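Local coordinates for sporozoite-specific SAG protein (Toxoplasma gondii, PDB 2WNK) that is a sporozoite surface antigen of the SAG2-related SRS family, whose members probably take part in host-cell attachment, at residues 151-156 against 202-207; 171-176 against 183-188; 214-219 against 230-235. All coordinates share one frame; numbering follows the deposited sequence.

All three contacts lie in the SRS domain. All are partly buried: of the touching residues, seven of twelve are buried in contact 3, four of twelve in contact 1 and two of eight in contact 2. Contacts 1 and 3 are antiparallel strand pairs from two sheets. Their inner faces pack on each other: L205 meets L217, and F156 meets V231 and Y219. Contact 1 turns S155, S206 and the D153-K204 pair outward, while contact 3 turns C218 and L232 toward the loop around D177 and C179. Contact 2 is a short hairpin with a helical turn, nested in sequence between the strands of contact 1. It joins contact 3 through L174 and C218, with fewer strand bonds and a salt bridge.

Contact 1 of 3, residues 151-156 against 202-207; sequences NSDTSF and LIKLSV
F156 and I203 carry the apolar part of this strand pair. The two side chains lie side by side. CB of I203 sits over one face of the F156 ring, a CH-pi contact 3.8 Å from the ring centroid. CG2 of I203 reaches CZ of F156 at 3.5 Å. The ring gets there because CG of F156 stands between its own N and carbonyl carbon (chi1 57°), which brings the ring in beside I203.

The backbone bonds pair T154 with L205 and F156 with I203. L205 N to T154 O is 2.8 Å and nearly straight (174°). At the far end N151 and S152 both face V207, as in a G1 beta bulge. There V207 N holds S152 O at 2.9 Å, but the return bond is weak.

The polar face carries D153, S155 and K204. The methylenes of K204 run past D153, with CD 3.7 Å from CG of D153. The charged ends stay apart, D153 OD2 to K204 NZ being 4.2 Å, beyond a salt bridge.

The opposite face, with T154, F156 and L205, packs on strands 215-222 and 228-235. This is the two-sheet beta sandwich of an SRS domain.

Contact 2 of 3, residues 171-176 against 183-188; sequences AKVLQG and VDLVSL
V173 overlaps V183, L185 and L188 with its side chain. Its CG1 does most of the touching, 3.9 Å from CG2 of V183 and 3.9 Å from CD1 of L188. This methyl lies between the backbone N and the carbonyl carbon of V173 (chi1 72°), which turns it to the second segment. The other methyl, CG2, packs on Y219 of strand 215-222.

Q175 crosses V183 at about a right angle. Its extended chain brings the amide to the valine methyls, with NE2 3.4 Å from CG1 of V183. The same NE2 lies near CD2 of L188.

The two segments are the arms of a small antiparallel beta hairpin, strands 172-174 and 182-184. V173 and V183 form a hydrogen-bonded pair; further along, the Q175 backbone bonds to that of T181. V173 N to V183 O and V183 N to V173 O are both 2.8 Å. The chain then leaves the second strand in a weakly bonded helical turn, 185-188. D184 O, just before this turn, accepts from N and OG of S187.

A171 O ties the start of this turn to the first segment. It receives L185 N at 2.7 Å, with the donor tilted 26° from the carbonyl plane. A water also donates to A171 O and accepts from V186 N, so two donors grip this oxygen.

K172 and D184 lie side by side and form a salt bridge, NZ to OD1 3.2 Å. A bend at chi2 of K172 brings both CD and NZ close to OD1. NZ meets OD1 from above the carboxylate plane, 53° out of it.

Contact 3 of 3, residues 214-219 against 230-235; sequences QQKLCY and KVLVTV
Strands 215-219 and 230-235 run antiparallel at 161°, and their axes approach to 4.6 Å. They are the arms of a beta hairpin in one sheet of the SRS beta sandwich. Q215, L217 and Y219 form hydrogen-bonded pairs with V235, V233 and V231. V235 N to Q215 O is 2.8 Å, with the hydrogen in line at 180°.

One face carries L217, Y219, V231, V233 and V235, and it looks into the sandwich. L217 crosses V235 at a slant, and CD2 of L217 touches CG2 of V235 at 3.6 Å. That methyl of V235 stands beside its own backbone N, on the side of L217. L205 of strand 202-207 packs on L217, Y219 and V233, while L185 and L188 also touch L217.

The other face carries K216, C218, L232 and T234. CD1 of L232 lies 3.8 Å from CB of C218. The sulfur of C218 is bonded to C179, so a disulfide ties this strand to the loop before strand 182-184. K216 runs alongside T234, and its NZ goes on to a salt bridge with D177.

At the open end Q214 lies obliquely across T234. The chain of Q214 leaves opposite its own N (chi1 179°) and stays extended. This lays the amide beside the threonine methyl, with CD of Q214 3.5 Å from CG2 of T234.

Contact 1 of 3, residues 151-156 against 202-207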
loop_
_atom_site.group_PDB
_atom_site.type_symbol
_atom_site.label_atom_id
_atom_site.label_comp_id
_atom_site.label_asym_id
_atom_site.label_seq_id
_atom_site.Cartn_x
_atom_site.Cartn_y
_atom_site.Cartn_z
ATOM N N ASN A 151 2.772 23.746 -15.510
ATOM C CA ASN A 151 3.106 22.417 -16.059
ATOM C C ASN A 151 3.902 21.576 -15.086
ATOM O O ASN A 151 4.922 20.954 -15.454
ATOM C CB ASN A 151 3.905 22.612 -17.338
ATOM C CG ASN A 151 3.231 23.575 -18.251
ATOM O OD1 ASN A 151 2.074 23.377 -18.610
ATOM N ND2 ASN A 151 3.910 24.648 -18.579
ATOM N N SER A 152 3.359 21.476 -13.884
ATOM C CA SER A 152 4.042 20.709 -12.838
ATOM C C SER A 152 3.068 19.985 -11.921
ATOM O O SER A 152 1.848 20.219 -11.985
ATOM C CB SER A 152 5.006 21.623 -12.054
ATOM O OG SER A 152 4.297 22.455 -11.115
ATOM N N ASP A 153 3.617 19.133 -11.069
ATOM C CA ASP A 153 2.818 18.286 -10.163
ATOM C C ASP A 153 3.409 18.170 -8.790
ATOM O O ASP A 153 4.615 18.399 -8.624
ATOM C CB ASP A 153 2.515 16.906 -10.800
ATOM C CG ASP A 153 3.763 16.100 -11.177
ATOM O OD1 ASP A 153 4.566 15.762 -10.286
ATOM O OD2 ASP A 153 3.941 15.760 -12.330
ATOM N N THR A 154 2.551 17.841 -7.818
ATOM C CA THR A 154 2.998 17.526 -6.461
ATOM C C THR A 154 2.128 16.363 -5.996
ATOM O O THR A 154 1.006 16.175 -6.442
ATOM C CB THR A 154 2.884 18.754 -5.481
ATOM O OG1 THR A 154 3.612 18.485 -4.273
ATOM C CG2 THR A 154 1.435 19.100 -5.151
ATOM N N SER A 155 2.702 15.539 -5.131
ATOM C CA SER A 155 2.098 14.219 -4.748
ATOM C C SER A 155 1.984 14.139 -3.223
ATOM O O SER A 155 2.867 14.647 -2.497
ATOM C CB SER A 155 2.835 13.061 -5.412
ATOM O OG SER A 155 2.651 13.222 -6.844
ATOM N N PHE A 156 1.071 13.305 -2.731
ATOM C CA PHE A 156 1.148 12.765 -1.420
ATOM C C PHE A 156 0.439 11.457 -1.284
ATOM O O PHE A 156 -0.192 11.000 -2.244
ATOM C CB PHE A 156 0.370 13.789 -0.539
ATOM C CG PHE A 156 -1.086 14.032 -0.983
ATOM C CD1 PHE A 156 -2.095 13.287 -0.351
ATOM C CD2 PHE A 156 -1.439 14.955 -1.970
ATOM C CE1 PHE A 156 -3.429 13.465 -0.710
ATOM C CE2 PHE A 156 -2.787 15.141 -2.377
ATOM C CZ PHE A 156 -3.788 14.385 -1.738
ATOM N N LEU A 202 -1.471 6.760 -3.129
ATOM C CA LEU A 202 -0.849 7.901 -3.827
ATOM C C LEU A 202 -1.806 8.780 -4.605
ATOM O O LEU A 202 -2.665 8.290 -5.351
ATOM C CB LEU A 202 0.266 7.371 -4.744
ATOM C CG LEU A 202 1.030 8.407 -5.539
ATOM C CD1 LEU A 202 1.845 9.249 -4.569
ATOM C CD2 LEU A 202 1.981 7.620 -6.442
ATOM N N ILE A 203 -1.667 10.090 -4.409
ATOM C CA ILE A 203 -2.402 11.076 -5.178
ATOM C C ILE A 203 -1.404 12.044 -5.820
ATOM O O ILE A 203 -0.499 12.541 -5.186
ATOM C CB ILE A 203 -3.319 11.881 -4.254
ATOM C CG1 ILE A 203 -4.397 10.950 -3.642
ATOM C CG2 ILE A 203 -3.975 13.046 -4.961
ATOM C CD1 ILE A 203 -5.434 10.493 -4.705
ATOM N N LYS A 204 -1.614 12.327 -7.083
ATOM C CA LYS A 204 -0.836 13.367 -7.813
ATOM C C LYS A 204 -1.784 14.491 -8.238
ATOM O O LYS A 204 -2.820 14.266 -8.904
ATOM C CB LYS A 204 -0.176 12.780 -9.081
ATOM C CG LYS A 204 0.633 13.877 -9.844
ATOM C CD LYS A 204 1.263 13.353 -11.149
ATOM C CE LYS A 204 2.304 12.309 -10.809
ATOM N NZ LYS A 204 2.771 11.758 -12.146
ATOM N N LEU A 205 -1.379 15.707 -7.915
ATOM C CA LEU A 205 -2.110 16.904 -8.329
ATOM C C LEU A 205 -1.256 17.561 -9.417
ATOM O O LEU A 205 -0.075 17.860 -9.178
ATOM C CB LEU A 205 -2.222 17.873 -7.151
ATOM C CG LEU A 205 -2.829 19.205 -7.651
ATOM C CD1 LEU A 205 -4.292 19.020 -8.133
ATOM C CD2 LEU A 205 -2.720 20.254 -6.562
ATOM N N SER A 206 -1.867 17.802 -10.585
ATOM C CA SER A 206 -1.193 18.380 -11.784
ATOM C C SER A 206 -1.810 19.705 -12.174
ATOM O O SER A 206 -3.060 19.849 -12.243
ATOM C CB SER A 206 -1.343 17.404 -12.971
ATOM O OG SER A 206 -0.626 16.169 -12.617
ATOM N N VAL A 207 -0.954 20.632 -12.560
ATOM C CA VAL A 207 -1.398 21.894 -13.083
ATOM C C VAL A 207 -0.794 22.131 -14.452
ATOM O O VAL A 207 0.301 21.740 -14.706
ATOM C CB VAL A 207 -1.090 23.122 -12.167
ATOM C CG1 VAL A 207 -1.581 22.927 -10.765
ATOM C CG2 VAL A 207 0.309 23.537 -12.269
#

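Contact 2 of 3, residues 171-176 against 183-188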
loop_
_atom_site.group_PDB
_atom_site.type_symbol
_atom_site.label_atom_id
_atom_site.label_comp_id
_atom_site.label_asym_id
_atom_site.label_seq_id
_atom_site.Cartn_x
_atom_site.Cartn_y
_atom_site.Cartn_z
ATOM N N ALA A 171 -12.747 15.414 -9.333
ATOM C CA ALA A 171 -13.123 16.744 -9.869
ATOM C C ALA A 171 -13.349 17.778 -8.769
ATOM O O ALA A 171 -13.409 18.985 -9.035
ATOM C CB ALA A 171 -14.372 16.634 -10.717
ATOM N N LYS A 172 -13.456 17.323 -7.528
ATOM C CA LYS A 172 -13.813 18.202 -6.425
ATOM C C LYS A 172 -12.616 18.386 -5.473
ATOM O O LYS A 172 -11.729 17.532 -5.358
ATOM C CB LYS A 172 -15.006 17.607 -5.659
ATOM C CG LYS A 172 -16.268 17.438 -6.516
ATOM C CD LYS A 172 -16.889 18.762 -6.965
ATOM C CE LYS A 172 -18.370 18.543 -7.152
ATOM N NZ LYS A 172 -19.138 19.737 -7.621
ATOM N N VAL A 173 -12.602 19.534 -4.803
ATOM C CA VAL A 173 -11.524 19.865 -3.884
ATOM C C VAL A 173 -12.110 20.656 -2.718
ATOM O O VAL A 173 -13.211 21.167 -2.843
ATOM C CB VAL A 173 -10.436 20.694 -4.619
ATOM C CG1 VAL A 173 -10.863 22.106 -4.947
ATOM C CG2 VAL A 173 -9.166 20.693 -3.777
ATOM N N LEU A 174 -11.436 20.798 -1.592
ATOM C CA LEU A 174 -11.964 21.596 -0.513
ATOM C C LEU A 174 -11.154 22.900 -0.440
ATOM O O LEU A 174 -9.990 22.948 -0.887
ATOM C CB LEU A 174 -11.751 20.826 0.790
ATOM C CG LEU A 174 -12.634 19.592 0.773
ATOM C CD1 LEU A 174 -11.953 18.680 1.778
ATOM C CD2 LEU A 174 -14.134 19.898 1.093
ATOM N N GLN A 175 -11.781 23.970 0.041
ATOM C CA GLN A 175 -11.086 25.294 0.174
ATOM C C GLN A 175 -10.217 25.201 1.422
ATOM O O GLN A 175 -10.688 24.739 2.461
ATOM C CB GLN A 175 -12.056 26.456 0.079
ATOM C CG GLN A 175 -12.547 26.580 -1.345
ATOM C CD GLN A 175 -13.564 27.646 -1.522
ATOM O OE1 GLN A 175 -14.054 28.210 -0.558
ATOM N NE2 GLN A 175 -13.929 27.910 -2.767
ATOM N N GLY A 176 -8.984 25.711 1.396
ATOM C CA GLY A 176 -8.289 26.175 2.619
ATOM C C GLY A 176 -8.813 27.365 3.357
ATOM O O GLY A 176 -9.508 28.113 2.773
ATOM N N VAL A 183 -15.673 22.367 -3.608
ATOM C CA VAL A 183 -15.871 23.067 -4.847
ATOM C C VAL A 183 -15.203 22.286 -5.990
ATOM O O VAL A 183 -14.458 21.366 -5.733
ATOM C CB VAL A 183 -15.360 24.537 -4.806
ATOM C CG1 VAL A 183 -15.974 25.351 -3.643
ATOM C CG2 VAL A 183 -13.849 24.576 -4.732
ATOM N N ASP A 184 -15.534 22.605 -7.242
ATOM C CA ASP A 184 -14.847 21.991 -8.384
ATOM C C ASP A 184 -13.400 22.454 -8.455
ATOM O O ASP A 184 -13.122 23.658 -8.444
ATOM C CB ASP A 184 -15.554 22.383 -9.689
ATOM C CG ASP A 184 -16.932 21.777 -9.801
ATOM O OD1 ASP A 184 -17.020 20.542 -9.847
ATOM O OD2 ASP A 184 -17.922 22.520 -9.926
ATOM N N LEU A 185 -12.474 21.494 -8.528
ATOM C CA LEU A 185 -11.062 21.786 -8.695
ATOM C C LEU A 185 -10.802 22.894 -9.723
ATOM O O LEU A 185 -10.116 23.882 -9.440
ATOM C CB LEU A 185 -10.278 20.503 -9.022
ATOM C CG LEU A 185 -8.782 20.698 -9.329
ATOM C CD1 LEU A 185 -8.017 21.390 -8.156
ATOM C CD2 LEU A 185 -8.103 19.390 -9.743
ATOM N N VAL A 186 -11.384 22.757 -10.915
ATOM C CA VAL A 186 -11.048 23.638 -12.001
ATOM C C VAL A 186 -11.703 24.987 -11.873
ATOM O O VAL A 186 -11.336 25.911 -12.600
ATOM C CB VAL A 186 -11.351 23.060 -13.402
ATOM C CG1 VAL A 186 -10.468 21.828 -13.708
ATOM C CG2 VAL A 186 -12.819 22.767 -13.586
ATOM N N SER A 187 -12.660 25.128 -10.952
ATOM C CA SER A 187 -13.073 26.473 -10.588
ATOM C C SER A 187 -11.991 27.268 -9.875
ATOM O O SER A 187 -12.027 28.506 -9.880
ATOM C CB SER A 187 -14.359 26.493 -9.732
ATOM O OG SER A 187 -14.021 26.131 -8.400
ATOM N N LEU A 188 -11.083 26.614 -9.154
ATOM C CA LEU A 188 -10.018 27.393 -8.533
ATOM C C LEU A 188 -8.752 27.450 -9.399
ATOM O O LEU A 188 -8.045 28.482 -9.458
ATOM C CB LEU A 188 -9.675 26.745 -7.213
ATOM C CG LEU A 188 -10.862 26.516 -6.261
ATOM C CD1 LEU A 188 -10.297 25.929 -4.987
ATOM C CD2 LEU A 188 -11.409 27.844 -5.911
HETATM O O HOH W 1 -12.763 20.070 -11.568
#

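Contact 3 of 3, residues 214-219 against 230-235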
loop_
_atom_site.group_PDB
_atom_site.type_symbol
_atom_site.label_atom_id
_atom_site.label_comp_id
_atom_site.label_asym_id
_atom_site.label_seq_id
_atom_site.Cartn_x
_atom_site.Cartn_y
_atom_site.Cartn_z
ATOM N N GLN A 214 -3.397 33.641 -6.458
ATOM C CA GLN A 214 -2.960 32.492 -5.631
ATOM C C GLN A 214 -4.193 31.717 -5.130
ATOM O O GLN A 214 -5.211 32.329 -4.782
ATOM C CB GLN A 214 -2.103 32.925 -4.427
ATOM C CG GLN A 214 -1.663 31.738 -3.565
ATOM C CD GLN A 214 -1.037 32.152 -2.221
ATOM O OE1 GLN A 214 -1.608 31.915 -1.155
ATOM N NE2 GLN A 214 0.125 32.750 -2.275
ATOM N N GLN A 215 -4.073 30.394 -5.082
ATOM C CA GLN A 215 -5.181 29.489 -4.697
ATOM C C GLN A 215 -4.674 28.534 -3.635
ATOM O O GLN A 215 -3.463 28.296 -3.518
ATOM C CB GLN A 215 -5.732 28.697 -5.924
ATOM C CG GLN A 215 -6.153 29.579 -7.153
ATOM C CD GLN A 215 -7.399 30.468 -6.951
ATOM O OE1 GLN A 215 -7.535 31.541 -7.608
ATOM N NE2 GLN A 215 -8.333 30.010 -6.161
ATOM N N LYS A 216 -5.617 27.972 -2.881
ATOM C CA LYS A 216 -5.277 26.872 -1.958
ATOM C C LYS A 216 -6.208 25.698 -2.250
ATOM O O LYS A 216 -7.403 25.878 -2.518
ATOM C CB LYS A 216 -5.434 27.328 -0.528
ATOM C CG LYS A 216 -4.315 28.244 -0.092
ATOM C CD LYS A 216 -4.423 28.444 1.397
ATOM C CE LYS A 216 -3.444 29.457 1.878
ATOM N NZ LYS A 216 -3.805 29.854 3.305
ATOM N N LEU A 217 -5.644 24.501 -2.304
ATOM C CA LEU A 217 -6.412 23.312 -2.623
ATOM C C LEU A 217 -6.207 22.412 -1.456
ATOM O O LEU A 217 -5.080 22.105 -1.116
ATOM C CB LEU A 217 -5.828 22.582 -3.825
ATOM C CG LEU A 217 -6.093 23.013 -5.270
ATOM C CD1 LEU A 217 -6.985 24.207 -5.569
ATOM C CD2 LEU A 217 -4.988 22.826 -6.266
ATOM N N CYS A 218 -7.303 21.996 -0.841
ATOM C CA CYS A 218 -7.161 21.144 0.338
ATOM C C CYS A 218 -7.818 19.770 0.089
ATOM O O CYS A 218 -8.922 19.648 -0.453
ATOM C CB CYS A 218 -7.877 21.799 1.515
ATOM S SG CYS A 218 -7.442 20.836 2.993
ATOM N N TYR A 219 -7.176 18.728 0.546
ATOM C CA TYR A 219 -7.716 17.356 0.547
ATOM C C TYR A 219 -7.591 16.769 1.951
ATOM O O TYR A 219 -6.714 17.114 2.693
ATOM C CB TYR A 219 -6.876 16.497 -0.418
ATOM C CG TYR A 219 -6.927 16.945 -1.845
ATOM C CD1 TYR A 219 -7.947 16.544 -2.657
ATOM C CD2 TYR A 219 -5.936 17.781 -2.384
ATOM C CE1 TYR A 219 -8.055 16.997 -3.940
ATOM C CE2 TYR A 219 -6.025 18.240 -3.688
ATOM C CZ TYR A 219 -7.066 17.813 -4.454
ATOM O OH TYR A 219 -7.116 18.265 -5.739
ATOM N N LYS A 230 -4.921 16.538 6.950
ATOM C CA LYS A 230 -5.237 17.537 5.918
ATOM C C LYS A 230 -4.000 17.744 5.049
ATOM O O LYS A 230 -2.897 17.894 5.519
ATOM C CB LYS A 230 -5.582 18.847 6.634
ATOM C CG LYS A 230 -6.963 18.817 7.319
ATOM C CD LYS A 230 -7.264 20.168 7.997
ATOM C CE LYS A 230 -8.481 20.052 8.941
ATOM N NZ LYS A 230 -8.532 21.143 9.972
ATOM N N VAL A 231 -4.206 17.877 3.746
ATOM C CA VAL A 231 -3.133 18.189 2.817
ATOM C C VAL A 231 -3.530 19.496 2.148
ATOM O O VAL A 231 -4.523 19.619 1.405
ATOM C CB VAL A 231 -2.959 17.075 1.742
ATOM C CG1 VAL A 231 -1.776 17.377 0.858
ATOM C CG2 VAL A 231 -2.760 15.719 2.491
ATOM N N LEU A 232 -2.715 20.507 2.387
ATOM C CA LEU A 232 -3.053 21.851 1.913
ATOM C C LEU A 232 -2.000 22.255 0.887
ATOM O O LEU A 232 -0.822 22.403 1.221
ATOM C CB LEU A 232 -3.044 22.788 3.141
ATOM C CG LEU A 232 -3.597 24.193 3.026
ATOM C CD1 LEU A 232 -5.046 24.220 2.456
ATOM C CD2 LEU A 232 -3.566 24.833 4.416
ATOM N N VAL A 233 -2.457 22.478 -0.336
ATOM C CA VAL A 233 -1.547 22.842 -1.423
ATOM C C VAL A 233 -1.744 24.308 -1.775
ATOM O O VAL A 233 -2.811 24.720 -2.233
ATOM C CB VAL A 233 -1.809 22.036 -2.651
ATOM C CG1 VAL A 233 -0.708 22.254 -3.700
ATOM C CG2 VAL A 233 -1.998 20.570 -2.318
ATOM N N THR A 234 -0.671 25.095 -1.668
ATOM C CA THR A 234 -0.706 26.477 -2.121
ATOM C C THR A 234 -0.245 26.546 -3.576
ATOM O O THR A 234 0.837 26.034 -3.910
ATOM C CB THR A 234 0.146 27.391 -1.232
ATOM O OG1 THR A 234 -0.368 27.336 0.114
ATOM C CG2 THR A 234 0.099 28.838 -1.754
ATOM N N VAL A 235 -1.063 27.144 -4.442
ATOM C CA VAL A 235 -0.741 27.215 -5.859
ATOM C C VAL A 235 -0.429 28.661 -6.222
ATOM O O VAL A 235 -1.248 29.564 -6.028
ATOM C CB VAL A 235 -1.907 26.751 -6.758
ATOM C CG1 VAL A 235 -1.524 26.818 -8.235
ATOM C CG2 VAL A 235 -2.321 25.312 -6.427
#